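Local coordinates for armadillo repeat protein arm00016 (Synthetic construct, PDB 4D4E), which serves as a computationally designed armadillo-repeat scaffold, intended for modular recognition of peptides, at residues Q48-E52 with A53-S57; E111-K114 with N115-A119; S183-V186 with K187-D190. One frame throughout, in Å; residues are numbered along the deposited sequence.

Contact 1. Residues Q48-E52 with A53-S57; sequences QKLIE and AGALS
A Schellman motif closes helix 44-52, joining the carbonyls of Leu50 and Ile51 to the amides of Gly54 and Ala55 and turning the chain toward helix 56-61. Ala55 N bonds to Leu50 O at 2.9 Å, reaching five residues back, the greater span of the two bonds that define the motif. Inside it, Gly54 N reaches Ile51 O at 3.0 Å, standing well above the carbonyl plane (62° out of it). Gly54 has a positive phi of 78°, a backbone shape that favours glycine. Just before it, Ala53 N divides itself between Lys49 O and Leu50 O, both bonds weak.

Apolar side chains meet across the turn. Ala55 turns its methyl toward the helix end, and its CB lies 4.2 Å from Leu50 CB; an alanine suits this place because the same CB comes within 3.2 Å of Leu50 O. Both residues also pack on helix 14-20. Ile51 has CG1 placed beside its own backbone N (chi1 -73°), and from there CG1 meets Leu56 CD1 at 3.7 Å, the two side chains slanting across each other. Helix 86-94 covers this pair through Lys91. Gln48 NE2 makes a straight but weak bond to Glu52 OE2, while OE1 of the same amide is taken by Gln88. One water completes the turn, donating a hydrogen bond to Ile51 O at 2.9 Å and accepting one from Leu56 N at 3.1 Å.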
loop_
_atom_site.group_PDB
_atom_site.type_symbol
_atom_site.label_atom_id
_atom_site.label_comp_id
_atom_site.label_asym_id
_atom_site.label_seq_id
_atom_site.Cartn_x
_atom_site.Cartn_y
_atom_site.Cartn_z
ATOM N N GLN A 48 16.482 -9.032 -7.406
ATOM C CA GLN A 48 17.629 -8.329 -7.963
ATOM C C GLN A 48 17.956 -8.843 -9.348
ATOM O O GLN A 48 18.279 -8.051 -10.263
ATOM C CB GLN A 48 18.850 -8.422 -7.012
ATOM C CG GLN A 48 19.928 -7.446 -7.378
ATOM C CD GLN A 48 19.388 -6.039 -7.510
ATOM O OE1 GLN A 48 18.497 -5.638 -6.751
ATOM N NE2 GLN A 48 19.941 -5.269 -8.457
ATOM N N LYS A 49 17.862 -10.152 -9.536
ATOM C CA LYS A 49 18.024 -10.728 -10.857
ATOM C C LYS A 49 17.031 -10.122 -11.870
ATOM O O LYS A 49 17.368 -9.812 -13.030
ATOM C CB LYS A 49 17.788 -12.219 -10.769
ATOM C CG LYS A 49 18.603 -12.862 -9.644
ATOM C CD LYS A 49 18.594 -14.385 -9.706
ATOM C CE LYS A 49 19.675 -14.853 -10.663
ATOM N NZ LYS A 49 19.884 -16.335 -10.700
ATOM N N LEU A 50 15.800 -9.942 -11.417
ATOM C CA LEU A 50 14.743 -9.404 -12.267
ATOM C C LEU A 50 15.023 -7.980 -12.681
ATOM O O LEU A 50 14.783 -7.609 -13.851
ATOM C CB LEU A 50 13.412 -9.418 -11.522
ATOM C CG LEU A 50 12.758 -10.796 -11.376
ATOM C CD1 LEU A 50 11.504 -10.671 -10.526
ATOM C CD2 LEU A 50 12.467 -11.403 -12.752
ATOM N N ILE A 51 15.506 -7.178 -11.715
ATOM C CA ILE A 51 15.933 -5.826 -11.980
ATOM C C ILE A 51 17.069 -5.786 -13.022
ATOM O O ILE A 51 17.006 -5.030 -14.018
ATOM C CB ILE A 51 16.296 -5.106 -10.660
ATOM C CG1 ILE A 51 15.008 -4.795 -9.894
ATOM C CG2 ILE A 51 17.047 -3.820 -10.956
ATOM C CD1 ILE A 51 15.251 -4.299 -8.473
ATOM N N GLU A 52 18.056 -6.652 -12.835
ATOM C CA GLU A 52 19.208 -6.680 -13.684
ATOM C C GLU A 52 18.958 -7.269 -15.068
ATOM O O GLU A 52 19.756 -7.033 -15.993
ATOM C CB GLU A 52 20.336 -7.355 -12.958
ATOM C CG GLU A 52 20.906 -6.398 -11.912
ATOM C CD GLU A 52 21.756 -7.127 -10.928
ATOM O OE1 GLU A 52 21.732 -8.381 -11.018
ATOM O OE2 GLU A 52 22.431 -6.465 -10.094
ATOM N N ALA A 53 17.841 -7.989 -15.220
ATOM C CA ALA A 53 17.464 -8.497 -16.533
ATOM C C ALA A 53 16.510 -7.508 -17.232
ATOM O O ALA A 53 15.971 -7.836 -18.317
ATOM C CB ALA A 53 16.827 -9.896 -16.438
ATOM N N GLY A 54 16.260 -6.346 -16.597
ATOM C CA GLY A 54 15.448 -5.292 -17.216
ATOM C C GLY A 54 13.959 -5.548 -17.165
ATOM O O GLY A 54 13.180 -4.946 -17.959
ATOM N N ALA A 55 13.523 -6.355 -16.196
ATOM C CA ALA A 55 12.076 -6.734 -16.125
ATOM C C ALA A 55 11.128 -5.563 -15.793
ATOM O O ALA A 55 9.937 -5.586 -16.200
ATOM C CB ALA A 55 11.840 -7.919 -15.161
ATOM N N LEU A 56 11.633 -4.549 -15.062
ATOM C CA LEU A 56 10.776 -3.504 -14.527
ATOM C C LEU A 56 9.987 -2.624 -15.496
ATOM O O LEU A 56 8.753 -2.493 -15.379
ATOM C CB LEU A 56 11.571 -2.624 -13.511
ATOM C CG LEU A 56 11.498 -3.058 -12.054
ATOM C CD1 LEU A 56 11.865 -4.488 -11.798
ATOM C CD2 LEU A 56 12.340 -2.130 -11.170
ATOM N N SER A 57 10.660 -2.045 -16.477
ATOM C CA SER A 57 9.901 -1.237 -17.461
ATOM C C SER A 57 8.832 -2.036 -18.125
ATOM O O SER A 57 7.697 -1.603 -18.168
ATOM C CB SER A 57 10.803 -0.574 -18.524
ATOM O OG SER A 57 10.826 0.779 -18.189
HETATM O O HOH W 1 14.558 -3.548 -14.576
#

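Contact 2. Residues E111-K114 with N115-A119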
loop_
_atom_site.group_PDB
_atom_site.type_symbol
_atom_site.label_atom_id
_atom_site.label_comp_id
_atom_site.label_asym_id
_atom_site.label_seq_id
_atom_site.Cartn_x
_atom_site.Cartn_y
_atom_site.Cartn_z
ATOM N N GLU A 111 -10.385 -6.866 -7.918
ATOM C CA GLU A 111 -9.184 -7.653 -7.758
ATOM C C GLU A 111 -7.933 -6.850 -8.203
ATOM O O GLU A 111 -6.861 -6.967 -7.574
ATOM C CB GLU A 111 -9.377 -8.930 -8.586
ATOM C CG GLU A 111 -8.723 -10.170 -8.069
ATOM C CD GLU A 111 -9.099 -10.541 -6.659
ATOM O OE1 GLU A 111 -10.293 -10.603 -6.343
ATOM O OE2 GLU A 111 -8.183 -10.790 -5.860
ATOM N N VAL A 112 -8.056 -6.019 -9.267
ATOM C CA VAL A 112 -6.920 -5.181 -9.702
ATOM C C VAL A 112 -6.610 -4.098 -8.642
ATOM O O VAL A 112 -5.435 -3.898 -8.281
ATOM C CB VAL A 112 -7.075 -4.578 -11.141
ATOM C CG1 VAL A 112 -6.006 -3.521 -11.395
ATOM C CG2 VAL A 112 -6.973 -5.635 -12.273
ATOM N N ILE A 113 -7.661 -3.471 -8.103
ATOM C CA ILE A 113 -7.535 -2.424 -7.079
ATOM C C ILE A 113 -6.911 -3.028 -5.826
ATOM O O ILE A 113 -6.018 -2.431 -5.219
ATOM C CB ILE A 113 -8.918 -1.811 -6.763
ATOM C CG1 ILE A 113 -9.474 -1.095 -7.986
ATOM C CG2 ILE A 113 -8.847 -0.896 -5.534
ATOM C CD1 ILE A 113 -10.840 -0.448 -7.781
ATOM N N LYS A 114 -7.363 -4.226 -5.434
ATOM C CA LYS A 114 -6.813 -4.874 -4.258
ATOM C C LYS A 114 -5.292 -4.965 -4.382
ATOM O O LYS A 114 -4.545 -4.558 -3.476
ATOM C CB LYS A 114 -7.418 -6.276 -4.071
ATOM C CG LYS A 114 -6.774 -7.023 -2.916
ATOM C CD LYS A 114 -6.541 -8.499 -3.231
ATOM C CE LYS A 114 -7.754 -9.341 -2.910
ATOM N NZ LYS A 114 -9.076 -8.735 -3.274
ATOM N N ASN A 115 -4.839 -5.532 -5.495
ATOM C CA ASN A 115 -3.417 -5.687 -5.772
ATOM C C ASN A 115 -2.632 -4.357 -5.975
ATOM O O ASN A 115 -1.454 -4.227 -5.573
ATOM C CB ASN A 115 -3.293 -6.561 -7.006
ATOM C CG ASN A 115 -3.637 -8.002 -6.719
ATOM O OD1 ASN A 115 -2.808 -8.727 -6.267
ATOM N ND2 ASN A 115 -4.896 -8.401 -6.938
ATOM N N ALA A 116 -3.292 -3.347 -6.525
ATOM C CA ALA A 116 -2.622 -2.067 -6.730
ATOM C C ALA A 116 -2.449 -1.380 -5.371
ATOM O O ALA A 116 -1.383 -0.815 -5.083
ATOM C CB ALA A 116 -3.348 -1.182 -7.766
ATOM N N VAL A 117 -3.461 -1.487 -4.520
ATOM C CA VAL A 117 -3.312 -1.043 -3.149
ATOM C C VAL A 117 -2.202 -1.800 -2.396
ATOM O O VAL A 117 -1.410 -1.152 -1.662
ATOM C CB VAL A 117 -4.638 -1.046 -2.342
ATOM C CG1 VAL A 117 -4.378 -0.400 -0.994
ATOM C CG2 VAL A 117 -5.640 -0.158 -3.048
ATOM N N ALA A 118 -2.128 -3.128 -2.537
ATOM C CA ALA A 118 -0.982 -3.853 -1.912
ATOM C C ALA A 118 0.390 -3.307 -2.407
ATOM O O ALA A 118 1.366 -3.087 -1.591
ATOM C CB ALA A 118 -1.074 -5.382 -2.112
ATOM N N ALA A 119 0.509 -3.059 -3.716
ATOM C CA ALA A 119 1.783 -2.541 -4.246
ATOM C C ALA A 119 2.151 -1.204 -3.625
ATOM O O ALA A 119 3.283 -1.001 -3.223
ATOM C CB ALA A 119 1.814 -2.461 -5.805
HETATM O O HOH W 2 -5.832 -11.412 -6.785
#
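Glu111 O takes two hydrogen bonds from one residue, Asn115, a full helical turn further on. The backbone N of Asn115 lies 3.2 Å from Glu111 O in a nearly straight bond, while its side-chain ND2 approaches the same oxygen from the opposite face of the carbonyl plane. That second separation, Asn115 ND2 to Glu111 O, is modelled at 2.5 Å, so short that its exact length is doubtful. The side chain can fold back this way because CG sits beside the residue's own backbone N (chi1 -72°), and the acceptor lies almost in the plane of the amide. Val117 N to Ile113 O, at 2.8 Å, and Ala118 N to Lys114 O continue the regular helix.

Ionic and water-mediated links join the polar side chains. Lys114, bent along its length, brings NZ to 3.4 Å from Glu111 OE2 in a salt bridge. A water donates to Glu111 OE2 at 2.6 Å and accepts from Asn115 ND2 at 3.2 Å, tying carboxylate and amide together. Helix 110-124 stacks between helices 68-81 and 152-166, as the long helices of an armadillo solenoid do; in natural relatives they line the peptide groove. Toward helix 152-166, Lys114 NZ has a further, weak and long ion pair with Glu153.

On the buried side, Ile113 CG2 slants past Val117 CG2 at 4.1 Å, and these beta-branched residues face helices 140-146 and 152-166, where their hydrocarbon bulk fills the interior. The same methyl, Val117 CG2, rests 3.2 Å from Ile113 O.

Contact 3. Residues S183-V186 with K187-D190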
loop_
_atom_site.group_PDB
_atom_site.type_symbol
_atom_site.label_atom_id
_atom_site.label_comp_id
_atom_site.label_asym_id
_atom_site.label_seq_id
_atom_site.Cartn_x
_atom_site.Cartn_y
_atom_site.Cartn_z
ATOM N N SER A 183 -11.046 10.863 10.086
ATOM C CA SER A 183 -12.356 10.297 10.444
ATOM C C SER A 183 -12.567 8.879 9.852
ATOM O O SER A 183 -13.123 7.987 10.533
ATOM C CB SER A 183 -13.488 11.259 10.078
ATOM O OG SER A 183 -14.185 10.850 8.919
ATOM N N PRO A 184 -12.124 8.657 8.586
ATOM C CA PRO A 184 -12.161 7.279 8.132
ATOM C C PRO A 184 -11.288 6.320 8.953
ATOM O O PRO A 184 -11.643 5.160 9.119
ATOM C CB PRO A 184 -11.684 7.376 6.676
ATOM C CG PRO A 184 -12.097 8.747 6.238
ATOM C CD PRO A 184 -11.991 9.614 7.450
ATOM N N LEU A 185 -10.164 6.800 9.477
ATOM C CA LEU A 185 -9.278 5.947 10.277
ATOM C C LEU A 185 -9.928 5.621 11.633
ATOM O O LEU A 185 -9.754 4.495 12.149
ATOM C CB LEU A 185 -7.932 6.630 10.487
ATOM C CG LEU A 185 -6.608 6.177 9.870
ATOM C CD1 LEU A 185 -6.586 5.107 8.746
ATOM C CD2 LEU A 185 -5.622 7.348 9.620
ATOM N N VAL A 186 -10.656 6.599 12.195
ATOM C CA VAL A 186 -11.340 6.458 13.485
ATOM C C VAL A 186 -12.525 5.470 13.387
ATOM O O VAL A 186 -12.740 4.621 14.258
ATOM C CB VAL A 186 -11.744 7.845 14.052
ATOM C CG1 VAL A 186 -12.760 7.707 15.142
ATOM C CG2 VAL A 186 -10.539 8.548 14.652
ATOM N N LYS A 187 -13.245 5.547 12.278
ATOM C CA LYS A 187 -14.290 4.588 11.903
ATOM C C LYS A 187 -13.751 3.112 11.794
ATOM O O LYS A 187 -14.319 2.193 12.361
ATOM C CB LYS A 187 -14.875 5.144 10.592
ATOM C CG LYS A 187 -16.123 4.520 9.999
ATOM C CD LYS A 187 -15.760 3.272 9.219
ATOM C CE LYS A 187 -16.434 3.210 7.853
ATOM N NZ LYS A 187 -17.753 2.544 7.927
ATOM N N LEU A 188 -12.604 2.932 11.138
ATOM C CA LEU A 188 -11.943 1.646 10.974
ATOM C C LEU A 188 -11.497 1.016 12.296
ATOM O O LEU A 188 -11.164 -0.168 12.321
ATOM C CB LEU A 188 -10.719 1.801 10.063
ATOM C CG LEU A 188 -10.938 1.608 8.560
ATOM C CD1 LEU A 188 -12.406 1.490 8.185
ATOM C CD2 LEU A 188 -10.223 2.684 7.734
ATOM N N LEU A 189 -11.426 1.840 13.385
ATOM C CA LEU A 189 -11.182 1.312 14.778
ATOM C C LEU A 189 -12.392 0.466 15.227
ATOM O O LEU A 189 -12.331 -0.278 16.241
ATOM C CB LEU A 189 -10.943 2.418 15.821
ATOM C CG LEU A 189 -9.745 3.356 15.593
ATOM C CD1 LEU A 189 -9.680 4.476 16.633
ATOM C CD2 LEU A 189 -8.486 2.541 15.569
ATOM N N ASP A 190 -13.498 0.570 14.519
ATOM C CA ASP A 190 -14.659 -0.314 14.851
ATOM C C ASP A 190 -14.914 -1.357 13.774
ATOM O O ASP A 190 -15.964 -1.986 13.751
ATOM C CB ASP A 190 -15.908 0.501 15.044
ATOM C CG ASP A 190 -16.961 -0.209 15.938
ATOM O OD1 ASP A 190 -16.691 -1.251 16.613
ATOM O OD2 ASP A 190 -18.093 0.324 15.972
#
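Ser183 and Lys187 begin this run with a regular helical bond, Lys187 N to Ser183 O at 3.0 Å, and Leu188 N repeats the four-residue spacing to Pro184 O at 3.2 Å. Leu189 N is then shared between two carbonyls: it keeps a weak bond to Leu185 O but also reaches Val186 O at 3.2 Å, three residues back, from 70° out of that carbonyl's plane. Asp190 N hydrogen-bonds to Lys187 O, again three residues back, so the spacing shortens from four residues to three. Pro184 suits the first turn of so short a helix, where its missing N-H costs no helical bond.

In the layered helices of an armadillo solenoid, Leu185 packs between helices 152-166 and 194-208, while Val186 and Leu189 meet helix 223-229, Leu189 lying on its Ala226 and Leu227. With CG beside its backbone N (chi1 -60°), Leu189 sets CD1 4.1 Å from Val186 CA. Putting an alanine in place of Leu189 would probably leave a gap against helix 223-229 and lose the contact of CD1 with Val186. Lys187 belongs on the outer surface: its CB rests 3.3 Å from Ser183 O, CG runs anti to the backbone N (chi1 -171°), and the folded chain beyond carries NZ to a weak, long ion pair with Asp148.

From the N terminus, contact 1 comes first, closing the short turn that joins helix 44-52 to helix 56-61. Contact 2 follows and lies wholly inside the long helix 110-124, tying one turn of it to the next. Contact 3 is last and links helix 182-187 to the loop before helix 194-208. Each is local and finishes before the next begins, so none nests in or crosses another. The centres of contacts 1 and 2 are about 21 Å apart, as are those of contacts 2 and 3, while contacts 1 and 3 lie on opposite sides of the chain's centre.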